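Local coordinates for cell divisionFtsK/SpoIIIE (Thermomonospora curvata, PDB 4NH0), which is an ATPase of the type VII (ESX) secretion system that exports EsxA and EsxB from the cell, and might be its translocase subunit, at residues Phe339-Phe344 against Phe420-Glu425. Numbering follows the deposited sequence.
Sequences FVLVDF and FIVLDE
V340 faces I421 and V342 faces L423 in parallel register (axes 6° apart), each hydrogen-bonding through its N and O to the residues flanking its partner, V340 N to F420 O (2.9 Å) and D424 N to V342 O (2.7 Å) among them. Beyond the last bridge, F344 N reaches D424 O from above the carbonyl plane, at a longer 3.3 Å. F339, L341, F420, V422 and the two aspartates share one face of the sheet. There the two phenylalanine rings meet edge to edge, F339 CE1 lying 3.5 Å from F420 CD2; F339 CG stands beside its own backbone N (chi1 -66°), bringing CE1 closer to F420 than CB is. An alanine in place of F339 would remove this ring and is likely to leave the F420 edge without its neighbour and a gap facing helix 317-329. Next along, L341 CD2 lies alongside V422 CG2, and that methyl lies over one face of the F420 ring, near its rim. On the other face V342 CG1 packs on L423 CG at 3.8 Å. The D343 and D424 carboxylates point the same way with planes 14° apart, their OD2 atoms 4.0 Å apart; a salt bridge from D424 OD2 to K317 probably eases that repulsion. Hydrophobic residues running into D424 and E425, the inferred catalytic glutamate, are consistent with a Walker B strand beside K317 of the predicted Walker A loop, as in FtsK/SpoIIIE P-loop ATPases.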
ATOM      1  N   PHE A 339      16.907  -6.489 -35.251  1.00 71.09           N
ATOM      2  CA  PHE A 339      15.576  -6.986 -35.586  1.00 66.86           C
ATOM      3  C   PHE A 339      14.569  -6.801 -34.458  1.00 58.86           C
ATOM      4  O   PHE A 339      14.917  -6.847 -33.280  1.00 69.11           O
ATOM      5  CB  PHE A 339      15.633  -8.471 -35.953  1.00 75.04           C
ATOM      6  CG  PHE A 339      16.404  -8.762 -37.206  1.00 75.80           C
ATOM      7  CD1 PHE A 339      15.857  -8.495 -38.448  1.00 69.67           C
ATOM      8  CD2 PHE A 339      17.665  -9.324 -37.141  1.00 63.65           C
ATOM      9  CE1 PHE A 339      16.563  -8.768 -39.603  1.00 74.37           C
ATOM     10  CE2 PHE A 339      18.375  -9.598 -38.292  1.00 64.31           C
ATOM     11  CZ  PHE A 339      17.824  -9.321 -39.523  1.00 75.62           C
ATOM     12  N   VAL A 340      13.315  -6.586 -34.839  1.00 59.66           N
ATOM     13  CA  VAL A 340      12.195  -6.670 -33.913  1.00 56.04           C
ATOM     14  C   VAL A 340      11.180  -7.641 -34.498  1.00 71.31           C
ATOM     15  O   VAL A 340      10.408  -7.288 -35.388  1.00 74.91           O
ATOM     16  CB  VAL A 340      11.535  -5.305 -33.660  1.00 63.59           C
ATOM     17  CG1 VAL A 340      10.326  -5.464 -32.753  1.00 61.33           C
ATOM     18  CG2 VAL A 340      12.532  -4.342 -33.045  1.00 65.43           C
ATOM     19  N   LEU A 341      11.202  -8.873 -34.004  1.00 60.50           N
ATOM     20  CA  LEU A 341      10.376  -9.933 -34.561  1.00 56.73           C
ATOM     21  C   LEU A 341       9.059 -10.058 -33.805  1.00 58.67           C
ATOM     22  O   LEU A 341       9.039 -10.389 -32.621  1.00 70.84           O
ATOM     23  CB  LEU A 341      11.140 -11.255 -34.537  1.00 62.50           C
ATOM     24  CG  LEU A 341      12.538 -11.149 -35.151  1.00 61.42           C
ATOM     25  CD1 LEU A 341      13.293 -12.462 -35.036  1.00 65.94           C
ATOM     26  CD2 LEU A 341      12.451 -10.699 -36.600  1.00 63.67           C
ATOM     27  N   VAL A 342       7.959  -9.787 -34.500  1.00 59.47           N
ATOM     28  CA  VAL A 342       6.646  -9.753 -33.872  1.00 61.23           C
ATOM     29  C   VAL A 342       5.653 -10.696 -34.546  1.00 71.98           C
ATOM     30  O   VAL A 342       5.500 -10.681 -35.766  1.00 68.85           O
ATOM     31  CB  VAL A 342       6.061  -8.328 -33.889  1.00 65.25           C
ATOM     32  CG1 VAL A 342       4.701  -8.300 -33.214  1.00 66.67           C
ATOM     33  CG2 VAL A 342       7.014  -7.355 -33.215  1.00 62.52           C
ATOM     34  N   ASP A 343       4.986 -11.517 -33.741  1.00 75.97           N
ATOM     35  CA  ASP A 343       3.907 -12.366 -34.228  1.00 86.27           C
ATOM     36  C   ASP A 343       2.671 -12.153 -33.363  1.00 82.51           C
ATOM     37  O   ASP A 343       2.717 -12.343 -32.149  1.00 84.77           O
ATOM     38  CB  ASP A 343       4.322 -13.838 -34.221  1.00102.40           C
ATOM     39  CG  ASP A 343       3.430 -14.701 -35.096  1.00101.25           C
ATOM     40  OD1 ASP A 343       2.301 -14.273 -35.412  1.00 91.74           O
ATOM     41  OD2 ASP A 343       3.860 -15.813 -35.469  1.00 98.31           O
ATOM     42  N   PHE A 344       1.569 -11.753 -33.990  1.00 76.89           N
ATOM     43  CA  PHE A 344       0.340 -11.461 -33.262  1.00 80.28           C
ATOM     44  C   PHE A 344      -0.240 -12.710 -32.608  1.00 89.98           C
ATOM     45  O   PHE A 344      -0.690 -12.669 -31.464  1.00103.86           O
ATOM     46  CB  PHE A 344      -0.697 -10.831 -34.191  1.00 93.86           C
ATOM     47  CG  PHE A 344      -2.023 -10.583 -33.534  1.00 93.11           C
ATOM     48  CD1 PHE A 344      -2.164  -9.585 -32.586  1.00 89.67           C
ATOM     49  CD2 PHE A 344      -3.129 -11.344 -33.868  1.00105.64           C
ATOM     50  CE1 PHE A 344      -3.382  -9.353 -31.979  1.00 93.96           C
ATOM     51  CE2 PHE A 344      -4.351 -11.116 -33.264  1.00109.35           C
ATOM     52  CZ  PHE A 344      -4.476 -10.120 -32.319  1.00102.21           C
ATOM     53  N   PHE A 420      14.930  -3.467 -38.548  1.00 65.62           N
ATOM     54  CA  PHE A 420      14.006  -4.233 -39.372  1.00 57.61           C
ATOM     55  C   PHE A 420      12.893  -4.806 -38.506  1.00 55.90           C
ATOM     56  O   PHE A 420      13.143  -5.613 -37.613  1.00 64.84           O
ATOM     57  CB  PHE A 420      14.736  -5.357 -40.108  1.00 62.30           C
ATOM     58  CG  PHE A 420      13.940  -5.965 -41.227  1.00 58.98           C
ATOM     59  CD1 PHE A 420      12.884  -5.276 -41.798  1.00 62.86           C
ATOM     60  CD2 PHE A 420      14.242  -7.230 -41.702  1.00 55.76           C
ATOM     61  CE1 PHE A 420      12.149  -5.835 -42.825  1.00 65.46           C
ATOM     62  CE2 PHE A 420      13.509  -7.792 -42.727  1.00 63.87           C
ATOM     63  CZ  PHE A 420      12.461  -7.093 -43.288  1.00 66.95           C
ATOM     64  N   ILE A 421      11.663  -4.383 -38.773  1.00 57.50           N
ATOM     65  CA  ILE A 421      10.520  -4.836 -37.994  1.00 57.10           C
ATOM     66  C   ILE A 421       9.664  -5.815 -38.785  1.00 63.69           C
ATOM     67  O   ILE A 421       9.117  -5.473 -39.832  1.00 57.95           O
ATOM     68  CB  ILE A 421       9.649  -3.657 -37.541  1.00 64.45           C
ATOM     69  CG1 ILE A 421      10.496  -2.631 -36.788  1.00 67.47           C
ATOM     70  CG2 ILE A 421       8.506  -4.147 -36.669  1.00 55.26           C
ATOM     71  CD1 ILE A 421       9.721  -1.417 -36.337  1.00 58.24           C
ATOM     72  N   VAL A 422       9.554  -7.035 -38.275  1.00 60.36           N
ATOM     73  CA  VAL A 422       8.760  -8.070 -38.922  1.00 55.90           C
ATOM     74  C   VAL A 422       7.519  -8.388 -38.096  1.00 67.96           C
ATOM     75  O   VAL A 422       7.600  -9.079 -37.082  1.00 82.08           O
ATOM     76  CB  VAL A 422       9.577  -9.356 -39.130  1.00 54.63           C
ATOM     77  CG1 VAL A 422       8.789 -10.355 -39.954  1.00 48.63           C
ATOM     78  CG2 VAL A 422      10.898  -9.035 -39.804  1.00 53.10           C
ATOM     79  N   LEU A 423       6.372  -7.877 -38.533  1.00 57.94           N
ATOM     80  CA  LEU A 423       5.123  -8.100 -37.819  1.00 63.42           C
ATOM     81  C   LEU A 423       4.246  -9.089 -38.578  1.00 70.83           C
ATOM     82  O   LEU A 423       3.709  -8.769 -39.638  1.00 79.53           O
ATOM     83  CB  LEU A 423       4.382  -6.775 -37.610  1.00 61.33           C
ATOM     84  CG  LEU A 423       3.406  -6.663 -36.434  1.00 62.75           C
ATOM     85  CD1 LEU A 423       3.087  -5.205 -36.160  1.00 52.38           C
ATOM     86  CD2 LEU A 423       2.122  -7.441 -36.677  1.00 68.75           C
ATOM     87  N   ASP A 424       4.104 -10.290 -38.029  1.00 72.22           N
ATOM     88  CA  ASP A 424       3.274 -11.317 -38.644  1.00 79.34           C
ATOM     89  C   ASP A 424       1.826 -11.177 -38.188  1.00 85.66           C
ATOM     90  O   ASP A 424       1.563 -10.717 -37.077  1.00 85.60           O
ATOM     91  CB  ASP A 424       3.805 -12.712 -38.306  1.00 83.18           C
ATOM     92  CG  ASP A 424       3.338 -13.771 -39.288  1.00 88.67           C
ATOM     93  OD1 ASP A 424       2.348 -13.528 -40.008  1.00 91.38           O
ATOM     94  OD2 ASP A 424       3.963 -14.851 -39.339  1.00 82.51           O
ATOM     95  N   GLU A 425       0.899 -11.572 -39.057  1.00 95.57           N
ATOM     96  CA  GLU A 425      -0.534 -11.538 -38.766  1.00 85.84           C
ATOM     97  C   GLU A 425      -1.023 -10.147 -38.378  1.00 83.75           C
ATOM     98  O   GLU A 425      -1.805  -9.997 -37.440  1.00 93.93           O
ATOM     99  CB  GLU A 425      -0.877 -12.532 -37.653  1.00 86.54           C
ATOM    100  CG  GLU A 425      -0.625 -13.979 -38.022  1.00104.91           C
ATOM    101  CD  GLU A 425      -1.397 -14.405 -39.251  1.00112.95           C
ATOM    102  OE1 GLU A 425      -0.938 -15.335 -39.945  1.00104.35           O
ATOM    103  OE2 GLU A 425      -2.461 -13.810 -39.525  1.00 98.96           O
TER